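Local coordinates for protein ADP-dependent L-serine kinase SerK (PDB 5X0B) that uses ADP to phosphorylate free L-serine, giving O-phospho-L-serine and AMP in the first step of cysteine biosynthesis from serine, at residues 27-32 against 69-74; 57-62 against 211-216. One frame throughout, in Å; residues are numbered along the deposited sequence. Where two conformers were deposited one is given.

Interaction 1. Residues 27-32 against 69-74. With AMP (adenosine monophosphate), chain B.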
loop_
_atom_site.group_PDB
_atom_site.type_symbol
_atom_site.label_atom_id
_atom_site.label_comp_id
_atom_site.label_asym_id
_atom_site.label_seq_id
_atom_site.Cartn_x
_atom_site.Cartn_y
_atom_site.Cartn_z
ATOM N N LYS A 27 1.852 -4.251 -14.234
ATOM C CA LYS A 27 2.868 -4.679 -13.298
ATOM C C LYS A 27 2.526 -4.139 -11.907
ATOM O O LYS A 27 2.426 -2.925 -11.725
ATOM C CB LYS A 27 4.208 -4.102 -13.696
ATOM C CG LYS A 27 4.659 -4.567 -15.061
ATOM N N PRO A 28 2.387 -5.043 -10.921
ATOM C CA PRO A 28 2.145 -4.586 -9.558
ATOM C C PRO A 28 3.420 -4.008 -8.932
ATOM O O PRO A 28 4.546 -4.329 -9.357
ATOM C CB PRO A 28 1.736 -5.885 -8.864
ATOM C CG PRO A 28 2.647 -6.889 -9.493
ATOM C CD PRO A 28 2.593 -6.506 -10.952
ATOM N N HIS A 29 3.243 -3.143 -7.948
ATOM C CA HIS A 29 4.352 -2.622 -7.153
ATOM C C HIS A 29 4.243 -2.976 -5.677
ATOM O O HIS A 29 5.110 -2.577 -4.900
ATOM C CB HIS A 29 4.500 -1.109 -7.390
ATOM C CG HIS A 29 3.458 -0.246 -6.737
ATOM N ND1 HIS A 29 2.333 0.203 -7.386
ATOM C CD2 HIS A 29 3.418 0.312 -5.507
ATOM C CE1 HIS A 29 1.622 0.972 -6.574
ATOM N NE2 HIS A 29 2.261 1.056 -5.429
ATOM N N GLU A 30 3.186 -3.708 -5.287
ATOM C CA GLU A 30 3.084 -4.234 -3.934
ATOM C C GLU A 30 2.667 -5.694 -3.940
ATOM O O GLU A 30 1.951 -6.147 -4.833
ATOM C CB GLU A 30 2.067 -3.446 -3.112
ATOM C CG GLU A 30 2.567 -2.085 -2.650
ATOM C CD GLU A 30 1.648 -1.431 -1.627
ATOM O OE1 GLU A 30 1.973 -0.323 -1.180
ATOM O OE2 GLU A 30 0.625 -2.031 -1.261
ATOM N N GLN A 31 3.120 -6.407 -2.913
ATOM C CA GLN A 31 2.579 -7.713 -2.560
ATOM C C GLN A 31 1.067 -7.624 -2.365
ATOM O O GLN A 31 0.546 -6.593 -1.949
ATOM C CB GLN A 31 3.217 -8.225 -1.276
ATOM C CG GLN A 31 4.662 -8.635 -1.460
ATOM C CD GLN A 31 5.292 -9.106 -0.172
ATOM O OE1 GLN A 31 5.125 -8.488 0.867
ATOM N NE2 GLN A 31 6.064 -10.178 -0.243
ATOM N N LEU A 32 0.377 -8.700 -2.690
ATOM C CA LEU A 32 -1.077 -8.748 -2.541
ATOM C C LEU A 32 -1.470 -9.124 -1.114
ATOM O O LEU A 32 -0.761 -9.853 -0.430
ATOM C CB LEU A 32 -1.681 -9.750 -3.527
ATOM C CG LEU A 32 -1.321 -9.613 -5.003
ATOM C CD1 LEU A 32 -1.999 -10.756 -5.771
ATOM C CD2 LEU A 32 -1.769 -8.250 -5.507
ATOM N N ASP A 69 -3.022 2.222 -8.953
ATOM C CA ASP A 69 -4.119 1.838 -8.083
ATOM C C ASP A 69 -4.875 0.739 -8.786
ATOM O O ASP A 69 -5.146 0.855 -9.974
ATOM C CB ASP A 69 -5.031 3.034 -7.776
ATOM C CG ASP A 69 -6.061 2.716 -6.702
ATOM O OD1 ASP A 69 -5.657 2.283 -5.631
ATOM O OD2 ASP A 69 -7.273 2.888 -6.925
ATOM N N GLY A 70 -5.125 -0.360 -8.064
ATOM C CA GLY A 70 -5.829 -1.521 -8.610
ATOM C C GLY A 70 -5.179 -2.885 -8.489
ATOM O O GLY A 70 -5.510 -3.771 -9.265
ATOM N N HIS A 71 -4.247 -3.076 -7.557
ATOM C CA HIS A 71 -3.608 -4.384 -7.412
ATOM C C HIS A 71 -4.568 -5.575 -7.291
ATOM O O HIS A 71 -4.388 -6.584 -7.979
ATOM C CB HIS A 71 -2.662 -4.399 -6.226
ATOM C CG HIS A 71 -1.458 -3.539 -6.406
ATOM N ND1 HIS A 71 -1.081 -2.590 -5.483
ATOM C CD2 HIS A 71 -0.548 -3.481 -7.402
ATOM C CE1 HIS A 71 0.021 -1.985 -5.891
ATOM N NE2 HIS A 71 0.374 -2.516 -7.050
ATOM N N HIS A 72 -5.584 -5.455 -6.443
ATOM C CA HIS A 72 -6.492 -6.578 -6.226
ATOM C C HIS A 72 -7.545 -6.758 -7.300
ATOM O O HIS A 72 -7.906 -7.886 -7.601
ATOM C CB HIS A 72 -7.054 -6.538 -4.820
ATOM C CG HIS A 72 -5.967 -6.511 -3.799
ATOM N ND1 HIS A 72 -5.353 -5.343 -3.399
ATOM C CD2 HIS A 72 -5.277 -7.513 -3.216
ATOM C CE1 HIS A 72 -4.378 -5.624 -2.559
ATOM N NE2 HIS A 72 -4.311 -6.935 -2.432
ATOM N N ARG A 73 -7.989 -5.668 -7.915
ATOM C CA ARG A 73 -8.773 -5.766 -9.140
ATOM C C ARG A 73 -8.002 -6.527 -10.209
ATOM O O ARG A 73 -8.530 -7.439 -10.810
ATOM C CB ARG A 73 -9.135 -4.373 -9.682
ATOM C CG ARG A 73 -10.287 -3.746 -8.938
ATOM C CD ARG A 73 -10.367 -2.243 -9.171
ATOM N NE ARG A 73 -9.500 -1.525 -8.252
ATOM C CZ ARG A 73 -9.178 -0.238 -8.356
ATOM N NH1 ARG A 73 -9.687 0.508 -9.335
ATOM N NH2 ARG A 73 -8.391 0.316 -7.438
ATOM N N TRP A 74 -6.762 -6.109 -10.466
ATOM C CA TRP A 74 -5.902 -6.804 -11.460
ATOM C C TRP A 74 -5.747 -8.285 -11.118
ATOM O O TRP A 74 -6.024 -9.178 -11.948
ATOM C CB TRP A 74 -4.537 -6.125 -11.506
ATOM C CG TRP A 74 -3.477 -6.855 -12.241
ATOM C CD1 TRP A 74 -3.321 -6.983 -13.581
ATOM C CD2 TRP A 74 -2.382 -7.550 -11.637
ATOM N NE1 TRP A 74 -2.180 -7.725 -13.859
ATOM C CE2 TRP A 74 -1.585 -8.077 -12.678
ATOM C CE3 TRP A 74 -1.993 -7.763 -10.309
ATOM C CZ2 TRP A 74 -0.420 -8.805 -12.430
ATOM C CZ3 TRP A 74 -0.851 -8.495 -10.057
ATOM C CH2 TRP A 74 -0.076 -9.021 -11.108
HETATM P P AMP B . -7.581 -2.609 -5.162
HETATM O O1P AMP B . -7.817 -3.158 -6.549
HETATM O O2P AMP B . -7.910 -1.153 -4.979
HETATM O O3P AMP B . -6.239 -2.963 -4.560
HETATM O "O5'" AMP B . -8.597 -3.403 -4.174
HETATM C "C5'" AMP B . -9.812 -3.967 -4.653
HETATM C "C4'" AMP B . -10.758 -2.849 -5.107
HETATM O "O4'" AMP B . -11.908 -3.375 -5.779
HETATM C "C3'" AMP B . -11.310 -2.000 -3.967
HETATM O "O3'" AMP B . -10.729 -0.692 -4.037
HETATM C "C2'" AMP B . -12.805 -1.920 -4.206
HETATM O "O2'" AMP B . -13.317 -0.590 -4.114
HETATM C "C1'" AMP B . -12.901 -2.381 -5.638
HETATM N N9 AMP B . -14.146 -3.014 -6.049
HETATM C C8 AMP B . -15.050 -3.702 -5.313
HETATM N N7 AMP B . -16.025 -4.170 -6.112
HETATM C C5 AMP B . -15.731 -3.794 -7.378
HETATM C C6 AMP B . -16.345 -3.959 -8.700
HETATM N N6 AMP B . -17.520 -4.640 -8.821
HETATM N N1 AMP B . -15.709 -3.407 -9.764
HETATM C C2 AMP B . -14.545 -2.724 -9.644
HETATM N N3 AMP B . -13.939 -2.533 -8.457
HETATM C C4 AMP B . -14.485 -3.031 -7.326
HETATM O O HOH W 1 -2.170 -2.420 -2.950
#

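Interaction 2. Residues 57-62 against 211-216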
loop_
_atom_site.group_PDB
_atom_site.type_symbol
_atom_site.label_atom_id
_atom_site.label_comp_id
_atom_site.label_asym_id
_atom_site.label_seq_id
_atom_site.Cartn_x
_atom_site.Cartn_y
_atom_site.Cartn_z
ATOM N N ALA A 57 0.242 3.844 -15.099
ATOM C CA ALA A 57 1.269 4.717 -15.587
ATOM C C ALA A 57 2.171 3.924 -16.528
ATOM O O ALA A 57 2.672 2.849 -16.175
ATOM C CB ALA A 57 2.110 5.252 -14.431
ATOM N N LYS A 58 2.426 4.489 -17.685
ATOM C CA LYS A 58 3.239 3.837 -18.702
ATOM C C LYS A 58 4.654 3.717 -18.171
ATOM O O LYS A 58 5.217 4.699 -17.713
ATOM C CB LYS A 58 3.220 4.658 -20.006
ATOM C CG LYS A 58 4.089 4.135 -21.158
ATOM C CD LYS A 58 3.717 2.769 -21.692
ATOM C CE LYS A 58 4.535 2.461 -22.978
ATOM N NZ LYS A 58 5.986 2.856 -22.947
ATOM N N VAL A 59 5.204 2.501 -18.216
ATOM C CA VAL A 59 6.601 2.256 -17.832
ATOM C C VAL A 59 7.531 2.806 -18.919
ATOM O O VAL A 59 7.465 2.369 -20.079
ATOM C CB VAL A 59 6.882 0.751 -17.600
ATOM C CG1 VAL A 59 8.353 0.501 -17.272
ATOM C CG2 VAL A 59 6.011 0.222 -16.469
ATOM N N PRO A 60 8.416 3.741 -18.559
ATOM C CA PRO A 60 9.316 4.246 -19.603
ATOM C C PRO A 60 10.146 3.139 -20.213
ATOM O O PRO A 60 10.698 2.308 -19.480
ATOM C CB PRO A 60 10.197 5.244 -18.852
ATOM C CG PRO A 60 9.329 5.698 -17.747
ATOM C CD PRO A 60 8.647 4.440 -17.291
ATOM N N GLY A 61 10.178 3.113 -21.544
ATOM C CA GLY A 61 10.994 2.181 -22.307
ATOM C C GLY A 61 10.479 0.755 -22.419
ATOM O O GLY A 61 11.183 -0.080 -22.943
ATOM N N GLU A 62 9.252 0.500 -21.969
ATOM C CA GLU A 62 8.704 -0.845 -21.919
ATOM C C GLU A 62 7.258 -0.822 -22.368
ATOM O O GLU A 62 6.550 0.160 -22.138
ATOM C CB GLU A 62 8.780 -1.381 -20.487
ATOM C CG GLU A 62 10.188 -1.421 -19.911
ATOM C CD GLU A 62 11.137 -2.262 -20.745
ATOM O OE1 GLU A 62 10.693 -3.278 -21.312
ATOM O OE2 GLU A 62 12.331 -1.915 -20.824
ATOM N N LEU A 211 11.707 -0.218 -9.035
ATOM C CA LEU A 211 11.418 -1.482 -8.374
ATOM C C LEU A 211 10.658 -2.407 -9.323
ATOM O O LEU A 211 10.999 -3.570 -9.460
ATOM C CB LEU A 211 10.622 -1.257 -7.071
ATOM C CG LEU A 211 10.739 -2.414 -6.068
ATOM C CD1 LEU A 211 12.179 -2.650 -5.597
ATOM C CD2 LEU A 211 9.840 -2.173 -4.876
ATOM N N VAL A 212 9.652 -1.849 -9.993
ATOM C CA VAL A 212 8.840 -2.561 -10.983
ATOM C C VAL A 212 9.689 -3.070 -12.154
ATOM O O VAL A 212 9.492 -4.199 -12.624
ATOM C CB VAL A 212 7.635 -1.654 -11.435
ATOM C CG1 VAL A 212 7.037 -2.065 -12.766
ATOM C CG2 VAL A 212 6.584 -1.619 -10.343
ATOM N N LYS A 213 10.642 -2.265 -12.614
ATOM C CA LYS A 213 11.483 -2.668 -13.746
ATOM C C LYS A 213 12.437 -3.791 -13.352
ATOM O O LYS A 213 12.814 -4.613 -14.193
ATOM C CB LYS A 213 12.215 -1.458 -14.334
ATOM C CG LYS A 213 11.250 -0.559 -15.076
ATOM C CD LYS A 213 11.864 0.700 -15.657
ATOM C CE LYS A 213 12.239 0.499 -17.114
ATOM N NZ LYS A 213 13.010 1.645 -17.669
ATOM N N ARG A 214 12.782 -3.845 -12.064
ATOM C CA ARG A 214 13.558 -4.967 -11.505
ATOM C C ARG A 214 12.707 -6.226 -11.266
ATOM O O ARG A 214 13.256 -7.263 -10.895
ATOM C CB ARG A 214 14.262 -4.553 -10.200
ATOM C CG ARG A 214 15.545 -3.751 -10.390
ATOM C CD ARG A 214 16.342 -3.648 -9.095
ATOM N N GLY A 215 11.394 -6.143 -11.497
ATOM C CA GLY A 215 10.453 -7.221 -11.206
ATOM C C GLY A 215 10.256 -7.451 -9.714
ATOM O O GLY A 215 9.993 -8.572 -9.291
ATOM N N GLU A 216 10.410 -6.394 -8.919
ATOM C CA GLU A 216 10.277 -6.485 -7.464
ATOM C C GLU A 216 9.009 -5.774 -7.031
ATOM O O GLU A 216 8.410 -5.016 -7.810
ATOM C CB GLU A 216 11.510 -5.874 -6.795
ATOM C CG GLU A 216 12.792 -6.672 -7.031
ATOM C CD GLU A 216 13.965 -6.213 -6.191
ATOM O OE1 GLU A 216 13.867 -6.283 -4.949
ATOM O OE2 GLU A 216 15.042 -5.863 -6.758
#

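Interaction 1. Residues 27-32 against 69-74
His-71 NE2 accepts the backbone N-H of His-29 at 3.1 Å from N to NE2. The bond is almost straight (169° at the hydrogen), although the donor is tilted from the plane of the His-71 ring. Beside NE2, the CE1 corner of His-71 presses edge-on over the face of the His-29 imidazole, CE1 to CE1 3.4 Å, in a T-shaped pair with planes 64° apart. His-29 presents this face because its CG sits between the backbone N and the carbonyl carbon (chi1 74°). The ring's rotation is fixed by hydrogen bonds of ND1 with Ile-67 O and of NE2 with Thr-223 OG1. At the other nitrogen of His-71, ND1, a water lies 2.8 Å away and donates to Glu-30 OE2 at 3.3 Å. The carboxylate of Glu-30, the probable active-site residue, is also held by backbone amides of Lys-221, Thr-222 and Thr-223. Residues 70-73, Gly-His-His-Arg, form a GxxR element that binds the phosphate, as in the ParB/sulfiredoxin fold. Gly-70 takes the N-cap of helix 71-80, and the AMP phosphate rests on the helix's first turn. There O3P is gripped by both N and ND1 of His-72 (ND1 to O3P 2.8 Å), and O1P by both N and NE of Arg-73 (NE to O1P 2.9 Å). Arg-73 NH2 reaches O2P and also forms a salt bridge with Asp-69 OD2, 2.9 Å away and met from above the carboxylate plane; Asp-69 binds magnesium in another structure of the enzyme. Leu-32 lays CD2 over one face of the His-72 imidazole, with its CA beside NE2, which is hydrogen-bonded to Val-33 N. Pro-28 packs its CA and CB against the CD2 edge of His-71, while its CD lies 3.7 Å from CH2 of Trp-74.

Interaction 2. Residues 57-62 against 211-216
The side chains of Val-59 and Lys-213 lie alongside each other but run opposite ways, the lysine's aliphatic chain passing along the CG1 methyl of the valine. CG1 points to the helix because it stands anti to the backbone N (chi1 177°), and it meets Lys-213 CG at 3.8 Å and CD at 3.9 Å. The other methyl, CG2, approaches Val-212 CG1 loosely at 4.5 Å. Bent at chi3 (96°), the lysine then brings its ammonium group to the turn, where NZ donates to Pro-60 O at 3.0 Å. The donor is tilted from the carbonyl plane, with a C=O...N angle of 148°. The carbonyl that Lys-213 grips belongs to a type II beta turn from Val-59 to Glu-62, with Gly-61 at positive phi. A second lysine braces this turn from within: Lys-58 NZ donates to Glu-62 O at 2.9 Å and to Val-59 O at 3.3 Å. On the helix side, Gly-215 completes a Schellman motif. The contact joins the hairpin between strands 54-58 and 65-67 to the C-terminal end of helix 205-213; one turn earlier Met-209 also touches Val-59 and Pro-60, and Val-212 packs on Leu-66 of strand 65-67.

How the interactions relate
The two contacts, their centres 14 Å apart, meet at Val-212. In interaction 2 this residue faces the hairpin, and its methyls also pack on the first segment of interaction 1: CG2 lies 3.5 Å from Pro-28 O and 3.6 Å from His-29 CB, and CG1 3.6 Å from Lys-27 CB. The side chain of Val-212 is about 7 Å from that of His-71 and about 9 Å from that of Glu-30, so helix 205-213 backs the segment that carries the probable active-site residue. Interaction 1, which holds the phosphate on its 69-74 side, has its centre about 9 Å from that of the chain; for interaction 2 it is about 17 Å. In sequence their segments interleave.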